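Local coordinates for NTP_transf_2 domain-containing protein (Capnocytophaga granulosa, PDB 6WT9) that synthesises the second messenger 3',3'-c-di-GMP from two molecules of GTP in a CBASS antiphage defence system, leading to abortive infection, at residues L9-N12 with L13-R16; Y38-V41 with L42-I45; I250-L253 with K254-A258; K21-E24 with I25-K28; N89-K93 with G94-I98. All coordinates share one frame; numbering follows the deposited sequence.

Interaction 1: L9-N12 with L13-R16; sequences LFEN and LQNR
Gln14 lies across one face of the Phe10 ring, one turn further along helix 6-17. Gln14 CG sits 4.2 Å from the centroid of the Phe10 ring, over the face and displaced toward the rim, a CH-pi contact. The extended chain then carries the amide past the rim, where Gln14 NE2 comes to 3.5 Å from Phe10 CE2; the amide plane is tilted 33° from the ring plane. Phe10 meets this chain because its CG stands anti to the backbone N (chi1 175°), which swings the ring forward along the helix. Beyond Gln14, the ring also packs against Lys43 and Leu47 of helix 40-49 and against Phe29 and Phe30 of helix 23-32. The second pair, Asn12 and Arg16, meets through nitrogen atoms: Asn12 ND2 lies 3.3 Å from Arg16 NH2, with the amide and guanidinium planes 74° apart. Both are donors, so no bond joins them. Arg16 instead forms a salt bridge with Asp259 and a hydrogen bond with Asn255. The chemistry is thus divided: an aromatic face beside a polar chain at Phe10, and at Arg16 a cation whose charge is probably balanced by helix 245-259 more than by its own helix.

Interaction 2: Y38-V41 with L42-I45; sequences YNDV and LKYI
This is a helix N-terminus contact, in which Asn39 occupies the N-cap position of helix 40-49 and the residues of the first turn pack against one another. The cap residue's carbonyl takes the first helical bond, Lys43 N to Asn39 O at 3.2 Å, and Tyr44 N to Asp40 O and Ile45 N to Val41 O continue the series. The amide of Asn39 is turned toward Leu42: with CG anti to the backbone N (chi1 -159°), Asn39 OD1 approaches to 3.2 Å from Leu42 CG, while ND2 is hydrogen-bonded to Tyr350. Lys43 runs back toward the start of the helix as a fully extended chain. Lys43 CG passes 3.2 Å from Asn39 O, and Lys43 NZ ends 4.1 Å from Asp40 OD1, beyond a salt bridge, though the opposite charges probably attract weakly. On another flank, Val41 and Ile45 lie side by side and point the same way, with Val41 CG2 3.9 Å from Ile45 CD1. Ile45 CG1 also rests against Val41 O, at 3.1 Å. Around this turn, Asp40, Lys43 and Tyr44 face helix 6-17, whereas Leu42 and Ile45 pack on helix 327-347. Tyr44 and Ile45 also reach helix 245-259, where Tyr44 OH bonds to Asp259, so the turn is wedged among three helices.

Interaction 3: I250-L253 with K254-A258; sequences IRFL and KNLKA
Lys254 N donates to Ile250 O at 3.0 Å, with an N-H...O angle of 165°, and opens a run of i to i+4 bonds along a largely buried part of alpha-helix 245-259. The run continues with Asn255 N to Arg251 O, Leu256 N to Phe252 O and Lys257 N to Leu253 O. Polar side-chain ends are satisfied elsewhere: Arg251 by the carbonyls of Asn89 and Met49, Lys254 by Thr90 O and Ser85, and Asn255 ND2 by Ala48 O. The aliphatic part of Lys254 runs alongside Ile250, with Lys254 CD 3.7 Å from Ile250 CG2, before a bend at chi3 (69°) redirects the amine. On the apolar flank, which meets helices 40-49 and 327-347, Leu256 sits over one face of the Phe252 ring. Leu256 CG makes a CH-pi contact 4.3 Å from the Phe252 ring centroid, offset toward the rim and 20° from the normal. The closest side-chain approach of this pair is Leu256 CD1 to Phe252 CE2, 3.5 Å.

Interaction 4: K21-E24 with I25-K28; sequences KLQE and ITTK
Thr27 gives Gln23 O two bonds at once. Thr27 N donates to Gln23 O at 2.8 Å, nearly in line with the carbonyl, and Thr27 OG1 donates to the same Gln23 O at 3.1 Å from 42° out of the carbonyl plane. The hydroxyl can double back in this way because OG1 stands anti to the carbonyl carbon, beside the backbone N (chi1 -64°). Lys28 N satisfies Glu24 O at 3.1 Å. At the helix start, Leu22 O receives two weak backbone bonds, from Ile25 N at 3.2 Å and Thr26 N at 3.5 Å, and a side-chain bond from Asn18 ND2. The Gln23 side chain, bent at chi2, crosses Thr27 at about a right angle. The apolar contact is between Leu22 and Ile25, where Ile25 CD1 lies 3.8 Å from Leu22 CB; both also meet Tyr56 of helix 54-71. With Leu22 at the N-cap position of helix 23-32, this is the N-terminal first turn of a surface helix, with a threonine hydroxyl reinforcing a main-chain i to i+4 bond.

Interaction 5: N89-K93 with G94-I98; sequences NTHIK and GYSDI
The loop between helix 85-88 and strand 98-104, within the nucleotidyltransferase domain, curls back so that His91 and Ser96 meet. It leaves the helix through a Schellman motif at Asn89 and later makes an inverse gamma turn centred on Tyr95, whose supporting bond, Ser96 N to Gly94 O, is weak. Ser96 approaches His91 obliquely, at CB and at CD2: Ser96 CB lies 3.4 Å from His91 CD2, and Ser96 OG lies 3.4 Å from His91 CB. His91 NE2 is hydrogen-bonded to Thr57 OG1. Ser96 CB also rests 3.3 Å from Lys93 O. The serine hydroxyl, Ser96 OG, donates to Asp97 O at 3.2 Å, in the carbonyl plane and on a lone pair, which helps fix its rotation. Thr90 and Ile92 lean on helix 245-259, and Gly94 is bonded through its backbone to Arg16 of helix 6-17. Beyond the turn, the side chains of Tyr95, Asp97 and Ile98 touch strand 185-194, and Ile98 is backbone-bonded to Asp188.

Interaction 3 is the most buried of the five, whereas interaction 4 lies at the surface; interactions 1, 2 and 5 are partly buried. Helix 6-17 of interaction 1 touches all the others, through packing with interactions 2 and 4 and through probable hydrogen bonds with interactions 3 and 5. Interactions 1 and 3 each have a side chain over one face of a phenylalanine four residues earlier, amide-bearing in one and purely aliphatic in the other. Interactions 2 and 4 are both helix starts, but the N-cap position is held by an asparagine in the first and a leucine in the second. Interaction 5 alone lacks helix, and its carbonyls receive Arg251 and Lys254.

Interaction 1: L9-N12 with L13-R16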
loop_
_atom_site.group_PDB
_atom_site.type_symbol
_atom_site.label_atom_id
_atom_site.label_comp_id
_atom_site.label_asym_id
_atom_site.label_seq_id
_atom_site.Cartn_x
_atom_site.Cartn_y
_atom_site.Cartn_z
ATOM N N LEU A 9 -12.760 -15.185 -10.351
ATOM C CA LEU A 9 -11.766 -14.334 -9.705
ATOM C C LEU A 9 -11.421 -13.132 -10.575
ATOM O O LEU A 9 -11.171 -12.036 -10.061
ATOM C CB LEU A 9 -10.511 -15.147 -9.384
ATOM C CG LEU A 9 -10.606 -16.142 -8.225
ATOM C CD1 LEU A 9 -9.402 -17.071 -8.219
ATOM C CD2 LEU A 9 -10.715 -15.411 -6.896
ATOM N N PHE A 10 -11.404 -13.315 -11.898
ATOM C CA PHE A 10 -11.106 -12.200 -12.790
ATOM C C PHE A 10 -12.221 -11.160 -12.771
ATOM O O PHE A 10 -11.948 -9.955 -12.727
ATOM C CB PHE A 10 -10.874 -12.705 -14.213
ATOM C CG PHE A 10 -10.689 -11.608 -15.220
ATOM C CD1 PHE A 10 -9.530 -10.851 -15.229
ATOM C CD2 PHE A 10 -11.670 -11.338 -16.160
ATOM C CE1 PHE A 10 -9.354 -9.844 -16.151
ATOM C CE2 PHE A 10 -11.498 -10.331 -17.085
ATOM C CZ PHE A 10 -10.339 -9.582 -17.080
ATOM N N GLU A 11 -13.480 -11.605 -12.815
ATOM C CA GLU A 11 -14.604 -10.675 -12.748
ATOM C C GLU A 11 -14.593 -9.899 -11.438
ATOM O O GLU A 11 -14.727 -8.670 -11.428
ATOM C CB GLU A 11 -15.926 -11.425 -12.907
ATOM C CG GLU A 11 -16.291 -11.767 -14.338
ATOM C CD GLU A 11 -17.674 -12.377 -14.450
ATOM O OE1 GLU A 11 -18.103 -13.063 -13.497
ATOM O OE2 GLU A 11 -18.338 -12.162 -15.486
ATOM N N ASN A 12 -14.439 -10.611 -10.318
ATOM C CA ASN A 12 -14.376 -9.950 -9.019
ATOM C C ASN A 12 -13.217 -8.964 -8.959
ATOM O O ASN A 12 -13.333 -7.892 -8.356
ATOM C CB ASN A 12 -14.257 -10.994 -7.908
ATOM C CG ASN A 12 -14.235 -10.371 -6.526
ATOM O OD1 ASN A 12 -15.282 -10.088 -5.948
ATOM N ND2 ASN A 12 -13.039 -10.153 -5.990
ATOM N N LEU A 13 -12.089 -9.312 -9.582
ATOM C CA LEU A 13 -10.955 -8.398 -9.615
ATOM C C LEU A 13 -11.264 -7.149 -10.433
ATOM O O LEU A 13 -10.792 -6.057 -10.093
ATOM C CB LEU A 13 -9.725 -9.111 -10.174
ATOM C CG LEU A 13 -8.406 -8.341 -10.120
ATOM C CD1 LEU A 13 -8.127 -7.874 -8.701
ATOM C CD2 LEU A 13 -7.273 -9.210 -10.630
ATOM N N GLN A 14 -12.046 -7.288 -11.509
ATOM C CA GLN A 14 -12.459 -6.117 -12.277
ATOM C C GLN A 14 -13.278 -5.160 -11.421
ATOM O O GLN A 14 -13.108 -3.939 -11.504
ATOM C CB GLN A 14 -13.256 -6.545 -13.511
ATOM C CG GLN A 14 -12.412 -7.091 -14.657
ATOM C CD GLN A 14 -13.257 -7.537 -15.838
ATOM O OE1 GLN A 14 -14.241 -8.256 -15.675
ATOM N NE2 GLN A 14 -12.880 -7.102 -17.035
ATOM N N ASN A 15 -14.173 -5.699 -10.590
ATOM C CA ASN A 15 -14.975 -4.859 -9.709
ATOM C C ASN A 15 -14.149 -4.248 -8.587
ATOM O O ASN A 15 -14.522 -3.194 -8.061
ATOM C CB ASN A 15 -16.134 -5.668 -9.127
ATOM C CG ASN A 15 -17.106 -6.143 -10.191
ATOM O OD1 ASN A 15 -17.314 -5.473 -11.203
ATOM N ND2 ASN A 15 -17.708 -7.304 -9.967
ATOM N N ARG A 16 -13.037 -4.879 -8.209
ATOM C CA ARG A 16 -12.183 -4.320 -7.169
ATOM C C ARG A 16 -11.346 -3.161 -7.702
ATOM O O ARG A 16 -11.308 -2.085 -7.097
ATOM C CB ARG A 16 -11.285 -5.414 -6.591
ATOM C CG ARG A 16 -10.267 -4.927 -5.572
ATOM C CD ARG A 16 -9.320 -6.055 -5.189
ATOM N NE ARG A 16 -10.044 -7.188 -4.621
ATOM C CZ ARG A 16 -9.679 -8.459 -4.760
ATOM N NH1 ARG A 16 -8.593 -8.769 -5.461
ATOM N NH2 ARG A 16 -10.408 -9.420 -4.207
#

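Interaction 2: Y38-V41 with L42-I45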
loop_
_atom_site.group_PDB
_atom_site.type_symbol
_atom_site.label_atom_id
_atom_site.label_comp_id
_atom_site.label_asym_id
_atom_site.label_seq_id
_atom_site.Cartn_x
_atom_site.Cartn_y
_atom_site.Cartn_z
ATOM N N TYR A 38 -9.258 -15.330 -23.960
ATOM C CA TYR A 38 -9.741 -16.711 -23.925
ATOM C C TYR A 38 -8.903 -17.593 -23.000
ATOM O O TYR A 38 -8.810 -18.807 -23.200
ATOM C CB TYR A 38 -9.798 -17.309 -25.335
ATOM C CG TYR A 38 -10.379 -16.365 -26.364
ATOM C CD1 TYR A 38 -11.743 -16.103 -26.403
ATOM C CD2 TYR A 38 -9.564 -15.732 -27.294
ATOM C CE1 TYR A 38 -12.278 -15.238 -27.339
ATOM C CE2 TYR A 38 -10.091 -14.865 -28.235
ATOM C CZ TYR A 38 -11.449 -14.621 -28.252
ATOM O OH TYR A 38 -11.980 -13.760 -29.186
ATOM N N ASN A 39 -8.287 -16.996 -21.982
ATOM C CA ASN A 39 -7.493 -17.754 -21.017
ATOM C C ASN A 39 -7.622 -17.071 -19.662
ATOM O O ASN A 39 -7.026 -16.013 -19.440
ATOM C CB ASN A 39 -6.036 -17.849 -21.454
ATOM C CG ASN A 39 -5.309 -18.996 -20.788
ATOM O OD1 ASN A 39 -4.726 -18.838 -19.719
ATOM N ND2 ASN A 39 -5.350 -20.165 -21.415
ATOM N N ASP A 40 -8.381 -17.689 -18.756
ATOM C CA ASP A 40 -8.774 -17.013 -17.524
ATOM C C ASP A 40 -7.611 -16.840 -16.556
ATOM O O ASP A 40 -7.557 -15.838 -15.833
ATOM C CB ASP A 40 -9.913 -17.780 -16.852
ATOM C CG ASP A 40 -11.165 -17.831 -17.707
ATOM O OD1 ASP A 40 -11.443 -16.843 -18.416
ATOM O OD2 ASP A 40 -11.871 -18.860 -17.668
ATOM N N VAL A 41 -6.677 -17.794 -16.511
ATOM C CA VAL A 41 -5.592 -17.683 -15.540
ATOM C C VAL A 41 -4.642 -16.554 -15.918
ATOM O O VAL A 41 -4.105 -15.870 -15.041
ATOM C CB VAL A 41 -4.856 -19.029 -15.384
ATOM C CG1 VAL A 41 -4.132 -19.409 -16.661
ATOM C CG2 VAL A 41 -3.887 -18.975 -14.209
ATOM N N LEU A 42 -4.435 -16.318 -17.217
ATOM C CA LEU A 42 -3.597 -15.199 -17.633
ATOM C C LEU A 42 -4.289 -13.864 -17.395
ATOM O O LEU A 42 -3.621 -12.870 -17.089
ATOM C CB LEU A 42 -3.213 -15.337 -19.108
ATOM C CG LEU A 42 -2.466 -16.602 -19.531
ATOM C CD1 LEU A 42 -2.079 -16.519 -20.997
ATOM C CD2 LEU A 42 -1.241 -16.838 -18.657
ATOM N N LYS A 43 -5.617 -13.820 -17.539
ATOM C CA LYS A 43 -6.358 -12.592 -17.263
ATOM C C LYS A 43 -6.231 -12.200 -15.799
ATOM O O LYS A 43 -5.977 -11.034 -15.474
ATOM C CB LYS A 43 -7.832 -12.768 -17.628
ATOM C CG LYS A 43 -8.125 -13.020 -19.092
ATOM C CD LYS A 43 -9.626 -13.173 -19.294
ATOM C CE LYS A 43 -9.986 -13.430 -20.743
ATOM N NZ LYS A 43 -11.463 -13.541 -20.915
ATOM N N TYR A 44 -6.419 -13.167 -14.899
ATOM C CA TYR A 44 -6.372 -12.878 -13.472
ATOM C C TYR A 44 -4.984 -12.419 -13.048
ATOM O O TYR A 44 -4.850 -11.449 -12.293
ATOM C CB TYR A 44 -6.805 -14.114 -12.681
ATOM C CG TYR A 44 -6.748 -13.946 -11.180
ATOM C CD1 TYR A 44 -7.672 -13.154 -10.515
ATOM C CD2 TYR A 44 -5.776 -14.591 -10.427
ATOM C CE1 TYR A 44 -7.626 -13.001 -9.144
ATOM C CE2 TYR A 44 -5.722 -14.446 -9.057
ATOM C CZ TYR A 44 -6.650 -13.651 -8.419
ATOM O OH TYR A 44 -6.599 -13.503 -7.052
ATOM N N ILE A 45 -3.941 -13.092 -13.533
ATOM C CA ILE A 45 -2.579 -12.720 -13.167
ATOM C C ILE A 45 -2.228 -11.345 -13.723
ATOM O O ILE A 45 -1.642 -10.510 -13.024
ATOM C CB ILE A 45 -1.586 -13.795 -13.646
ATOM C CG1 ILE A 45 -1.881 -15.135 -12.970
ATOM C CG2 ILE A 45 -0.154 -13.369 -13.360
ATOM C CD1 ILE A 45 -1.143 -16.300 -13.592
#

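Interaction 3: I250-L253 with K254-A258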
loop_
_atom_site.group_PDB
_atom_site.type_symbol
_atom_site.label_atom_id
_atom_site.label_comp_id
_atom_site.label_asym_id
_atom_site.label_seq_id
_atom_site.Cartn_x
_atom_site.Cartn_y
_atom_site.Cartn_z
ATOM N N ILE A 250 4.249 -6.593 -5.968
ATOM C CA ILE A 250 3.585 -6.134 -4.748
ATOM C C ILE A 250 2.071 -6.218 -4.902
ATOM O O ILE A 250 1.379 -6.821 -4.073
ATOM C CB ILE A 250 4.038 -4.706 -4.393
ATOM C CG1 ILE A 250 5.499 -4.699 -3.940
ATOM C CG2 ILE A 250 3.138 -4.110 -3.320
ATOM C CD1 ILE A 250 6.032 -3.312 -3.598
ATOM N N ARG A 251 1.536 -5.613 -5.968
ATOM C CA ARG A 251 0.094 -5.646 -6.200
ATOM C C ARG A 251 -0.413 -7.070 -6.379
ATOM O O ARG A 251 -1.534 -7.389 -5.964
ATOM C CB ARG A 251 -0.259 -4.797 -7.426
ATOM C CG ARG A 251 0.139 -3.333 -7.302
ATOM C CD ARG A 251 -0.408 -2.504 -8.453
ATOM N NE ARG A 251 0.276 -2.774 -9.714
ATOM C CZ ARG A 251 1.091 -1.920 -10.324
ATOM N NH1 ARG A 251 1.326 -0.726 -9.796
ATOM N NH2 ARG A 251 1.669 -2.259 -11.472
ATOM N N PHE A 252 0.398 -7.937 -6.987
ATOM C CA PHE A 252 0.010 -9.332 -7.176
ATOM C C PHE A 252 -0.191 -10.031 -5.837
ATOM O O PHE A 252 -1.232 -10.655 -5.598
ATOM C CB PHE A 252 1.074 -10.044 -8.013
ATOM C CG PHE A 252 0.781 -11.492 -8.281
ATOM C CD1 PHE A 252 -0.122 -11.859 -9.264
ATOM C CD2 PHE A 252 1.435 -12.485 -7.573
ATOM C CE1 PHE A 252 -0.380 -13.191 -9.525
ATOM C CE2 PHE A 252 1.182 -13.820 -7.828
ATOM C CZ PHE A 252 0.270 -14.174 -8.804
ATOM N N LEU A 253 0.798 -9.930 -4.945
ATOM C CA LEU A 253 0.690 -10.577 -3.640
ATOM C C LEU A 253 -0.482 -10.021 -2.841
ATOM O O LEU A 253 -1.195 -10.775 -2.167
ATOM C CB LEU A 253 1.993 -10.408 -2.858
ATOM C CG LEU A 253 3.206 -11.184 -3.369
ATOM C CD1 LEU A 253 4.360 -11.063 -2.386
ATOM C CD2 LEU A 253 2.851 -12.642 -3.607
ATOM N N LYS A 254 -0.697 -8.705 -2.902
ATOM C CA LYS A 254 -1.813 -8.109 -2.175
ATOM C C LYS A 254 -3.152 -8.606 -2.704
ATOM O O LYS A 254 -4.102 -8.771 -1.930
ATOM C CB LYS A 254 -1.732 -6.582 -2.252
ATOM C CG LYS A 254 -0.504 -6.004 -1.559
ATOM C CD LYS A 254 -0.298 -4.528 -1.879
ATOM C CE LYS A 254 -1.364 -3.651 -1.246
ATOM N NZ LYS A 254 -1.077 -2.200 -1.460
ATOM N N ASN A 255 -3.244 -8.864 -4.009
ATOM C CA ASN A 255 -4.482 -9.402 -4.564
ATOM C C ASN A 255 -4.667 -10.868 -4.190
ATOM O O ASN A 255 -5.795 -11.311 -3.943
ATOM C CB ASN A 255 -4.504 -9.215 -6.079
ATOM C CG ASN A 255 -5.069 -7.869 -6.486
ATOM O OD1 ASN A 255 -6.148 -7.480 -6.037
ATOM N ND2 ASN A 255 -4.342 -7.145 -7.327
ATOM N N LEU A 256 -3.575 -11.639 -4.145
ATOM C CA LEU A 256 -3.669 -13.008 -3.647
ATOM C C LEU A 256 -4.097 -13.035 -2.186
ATOM O O LEU A 256 -4.803 -13.958 -1.760
ATOM C CB LEU A 256 -2.337 -13.738 -3.814
ATOM C CG LEU A 256 -1.862 -14.039 -5.234
ATOM C CD1 LEU A 256 -0.747 -15.068 -5.189
ATOM C CD2 LEU A 256 -3.009 -14.521 -6.105
ATOM N N LYS A 257 -3.680 -12.035 -1.407
ATOM C CA LYS A 257 -4.117 -11.937 -0.019
ATOM C C LYS A 257 -5.615 -11.674 0.069
ATOM O O LYS A 257 -6.324 -12.311 0.856
ATOM C CB LYS A 257 -3.328 -10.836 0.691
ATOM C CG LYS A 257 -3.874 -10.441 2.050
ATOM C CD LYS A 257 -3.133 -9.229 2.592
ATOM C CE LYS A 257 -3.761 -8.720 3.878
ATOM N NZ LYS A 257 -3.035 -7.533 4.406
ATOM N N ALA A 258 -6.118 -10.739 -0.742
ATOM C CA ALA A 258 -7.533 -10.388 -0.685
ATOM C C ALA A 258 -8.422 -11.512 -1.201
ATOM O O ALA A 258 -9.581 -11.622 -0.787
ATOM C CB ALA A 258 -7.790 -9.108 -1.479
#

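Interaction 4: K21-E24 with I25-K28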
loop_
_atom_site.group_PDB
_atom_site.type_symbol
_atom_site.label_atom_id
_atom_site.label_comp_id
_atom_site.label_asym_id
_atom_site.label_seq_id
_atom_site.Cartn_x
_atom_site.Cartn_y
_atom_site.Cartn_z
ATOM N N LYS A 21 -16.736 0.362 -13.449
ATOM C CA LYS A 21 -16.863 -0.361 -14.714
ATOM C C LYS A 21 -16.663 0.565 -15.911
ATOM O O LYS A 21 -17.412 0.521 -16.888
ATOM C CB LYS A 21 -18.209 -1.084 -14.800
ATOM C CG LYS A 21 -18.418 -2.112 -13.701
ATOM C CD LYS A 21 -19.841 -2.642 -13.698
ATOM C CE LYS A 21 -20.046 -3.650 -12.578
ATOM N NZ LYS A 21 -21.464 -4.097 -12.487
ATOM N N LEU A 22 -15.646 1.418 -15.829
ATOM C CA LEU A 22 -15.310 2.298 -16.941
ATOM C C LEU A 22 -14.758 1.464 -18.089
ATOM O O LEU A 22 -13.758 0.755 -17.925
ATOM C CB LEU A 22 -14.301 3.352 -16.492
ATOM C CG LEU A 22 -14.736 4.159 -15.265
ATOM C CD1 LEU A 22 -13.700 5.210 -14.895
ATOM C CD2 LEU A 22 -16.096 4.801 -15.501
ATOM N N GLN A 23 -15.416 1.540 -19.249
ATOM C CA GLN A 23 -15.066 0.661 -20.360
ATOM C C GLN A 23 -13.705 1.004 -20.953
ATOM O O GLN A 23 -13.020 0.116 -21.476
ATOM C CB GLN A 23 -16.151 0.723 -21.435
ATOM C CG GLN A 23 -15.974 -0.291 -22.549
ATOM C CD GLN A 23 -15.990 -1.721 -22.047
ATOM O OE1 GLN A 23 -16.779 -2.075 -21.170
ATOM N NE2 GLN A 23 -15.112 -2.551 -22.598
ATOM N N GLU A 24 -13.295 2.274 -20.886
ATOM C CA GLU A 24 -11.985 2.647 -21.412
ATOM C C GLU A 24 -10.861 1.938 -20.667
ATOM O O GLU A 24 -9.822 1.627 -21.259
ATOM C CB GLU A 24 -11.799 4.165 -21.351
ATOM C CG GLU A 24 -11.842 4.765 -19.950
ATOM C CD GLU A 24 -13.250 5.102 -19.487
ATOM O OE1 GLU A 24 -14.221 4.676 -20.148
ATOM O OE2 GLU A 24 -13.383 5.800 -18.459
ATOM N N ILE A 25 -11.053 1.668 -19.373
ATOM C CA ILE A 25 -10.057 0.919 -18.612
ATOM C C ILE A 25 -10.008 -0.527 -19.083
ATOM O O ILE A 25 -8.926 -1.089 -19.298
ATOM C CB ILE A 25 -10.361 1.014 -17.107
ATOM C CG1 ILE A 25 -10.192 2.455 -16.621
ATOM C CG2 ILE A 25 -9.472 0.060 -16.319
ATOM C CD1 ILE A 25 -10.777 2.706 -15.254
ATOM N N THR A 26 -11.175 -1.150 -19.256
ATOM C CA THR A 26 -11.217 -2.545 -19.682
ATOM C C THR A 26 -10.665 -2.709 -21.092
ATOM O O THR A 26 -9.959 -3.685 -21.378
ATOM C CB THR A 26 -12.651 -3.071 -19.600
ATOM O OG1 THR A 26 -13.176 -2.817 -18.291
ATOM C CG2 THR A 26 -12.686 -4.568 -19.873
ATOM N N THR A 27 -10.968 -1.763 -21.983
ATOM C CA THR A 27 -10.466 -1.849 -23.349
ATOM C C THR A 27 -8.952 -1.687 -23.396
ATOM O O THR A 27 -8.264 -2.428 -24.108
ATOM C CB THR A 27 -11.154 -0.803 -24.225
ATOM O OG1 THR A 27 -12.555 -1.096 -24.300
ATOM C CG2 THR A 27 -10.570 -0.806 -25.631
ATOM N N LYS A 28 -8.410 -0.731 -22.638
ATOM C CA LYS A 28 -6.961 -0.569 -22.593
ATOM C C LYS A 28 -6.279 -1.804 -22.018
ATOM O O LYS A 28 -5.156 -2.134 -22.416
ATOM C CB LYS A 28 -6.596 0.681 -21.785
ATOM C CG LYS A 28 -5.149 0.728 -21.311
ATOM C CD LYS A 28 -4.741 2.122 -20.864
ATOM C CE LYS A 28 -4.359 2.986 -22.054
ATOM N NZ LYS A 28 -3.226 2.394 -22.821
#

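Interaction 5: N89-K93 with G94-I98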
loop_
_atom_site.group_PDB
_atom_site.type_symbol
_atom_site.label_atom_id
_atom_site.label_comp_id
_atom_site.label_asym_id
_atom_site.label_seq_id
_atom_site.Cartn_x
_atom_site.Cartn_y
_atom_site.Cartn_z
ATOM N N ASN A 89 1.535 3.766 -5.848
ATOM C CA ASN A 89 0.744 3.138 -6.908
ATOM C C ASN A 89 0.755 1.615 -6.773
ATOM O O ASN A 89 0.767 0.876 -7.759
ATOM C CB ASN A 89 1.233 3.579 -8.290
ATOM C CG ASN A 89 0.237 3.268 -9.391
ATOM O OD1 ASN A 89 -0.965 3.161 -9.145
ATOM N ND2 ASN A 89 0.734 3.116 -10.613
ATOM N N THR A 90 0.767 1.143 -5.526
ATOM C CA THR A 90 0.684 -0.280 -5.222
ATOM C C THR A 90 -0.675 -0.667 -4.657
ATOM O O THR A 90 -0.860 -1.815 -4.241
ATOM C CB THR A 90 1.789 -0.688 -4.247
ATOM O OG1 THR A 90 1.711 0.124 -3.069
ATOM C CG2 THR A 90 3.160 -0.517 -4.888
ATOM N N HIS A 91 -1.623 0.265 -4.622
ATOM C CA HIS A 91 -2.974 -0.060 -4.200
ATOM C C HIS A 91 -3.655 -0.930 -5.249
ATOM O O HIS A 91 -3.347 -0.859 -6.444
ATOM C CB HIS A 91 -3.784 1.217 -3.948
ATOM C CG HIS A 91 -3.857 2.142 -5.125
ATOM N ND1 HIS A 91 -2.740 2.709 -5.700
ATOM C CD2 HIS A 91 -4.918 2.618 -5.819
ATOM C CE1 HIS A 91 -3.108 3.484 -6.706
ATOM N NE2 HIS A 91 -4.425 3.449 -6.796
ATOM N N ILE A 92 -4.577 -1.771 -4.786
ATOM C CA ILE A 92 -5.262 -2.727 -5.651
ATOM C C ILE A 92 -6.745 -2.433 -5.802
ATOM O O ILE A 92 -7.407 -3.091 -6.621
ATOM C CB ILE A 92 -5.064 -4.176 -5.159
ATOM C CG1 ILE A 92 -5.587 -4.330 -3.730
ATOM C CG2 ILE A 92 -3.598 -4.571 -5.232
ATOM C CD1 ILE A 92 -5.479 -5.737 -3.193
ATOM N N LYS A 93 -7.293 -1.485 -5.046
ATOM C CA LYS A 93 -8.701 -1.129 -5.136
ATOM C C LYS A 93 -8.856 0.220 -5.821
ATOM O O LYS A 93 -8.101 1.158 -5.544
ATOM C CB LYS A 93 -9.352 -1.078 -3.754
ATOM C CG LYS A 93 -9.167 -2.333 -2.918
ATOM C CD LYS A 93 -10.137 -2.348 -1.746
ATOM C CE LYS A 93 -10.152 -1.012 -1.020
ATOM N NZ LYS A 93 -11.208 -0.956 0.029
ATOM N N GLY A 94 -9.838 0.313 -6.718
ATOM C CA GLY A 94 -10.132 1.592 -7.343
ATOM C C GLY A 94 -10.576 2.636 -6.337
ATOM O O GLY A 94 -10.243 3.816 -6.462
ATOM N N TYR A 95 -11.330 2.215 -5.326
ATOM C CA TYR A 95 -11.767 3.106 -4.251
ATOM C C TYR A 95 -10.748 3.136 -3.118
ATOM O O TYR A 95 -11.082 3.000 -1.942
ATOM C CB TYR A 95 -13.139 2.678 -3.745
ATOM C CG TYR A 95 -14.264 2.957 -4.714
ATOM C CD1 TYR A 95 -14.156 3.970 -5.658
ATOM C CD2 TYR A 95 -15.432 2.206 -4.686
ATOM C CE1 TYR A 95 -15.182 4.230 -6.547
ATOM C CE2 TYR A 95 -16.465 2.459 -5.569
ATOM C CZ TYR A 95 -16.334 3.470 -6.498
ATOM O OH TYR A 95 -17.359 3.725 -7.380
ATOM N N SER A 96 -9.481 3.310 -3.482
ATOM C CA SER A 96 -8.412 3.336 -2.497
ATOM C C SER A 96 -8.453 4.640 -1.710
ATOM O O SER A 96 -8.529 5.727 -2.290
ATOM C CB SER A 96 -7.058 3.175 -3.185
ATOM O OG SER A 96 -5.999 3.207 -2.244
ATOM N N ASP A 97 -8.408 4.530 -0.387
ATOM C CA ASP A 97 -8.325 5.714 0.449
ATOM C C ASP A 97 -6.893 6.243 0.455
ATOM O O ASP A 97 -5.978 5.659 -0.133
ATOM C CB ASP A 97 -8.816 5.409 1.862
ATOM C CG ASP A 97 -8.152 4.186 2.460
ATOM O OD1 ASP A 97 -6.927 4.226 2.703
ATOM O OD2 ASP A 97 -8.859 3.183 2.691
ATOM N N ILE A 98 -6.696 7.372 1.128
ATOM C CA ILE A 98 -5.391 8.011 1.215
ATOM C C ILE A 98 -5.232 8.574 2.620
ATOM O O ILE A 98 -6.211 8.937 3.278
ATOM C CB ILE A 98 -5.223 9.112 0.140
ATOM C CG1 ILE A 98 -3.770 9.578 0.050
ATOM C CG2 ILE A 98 -6.151 10.286 0.419
ATOM C CD1 ILE A 98 -3.480 10.421 -1.173
#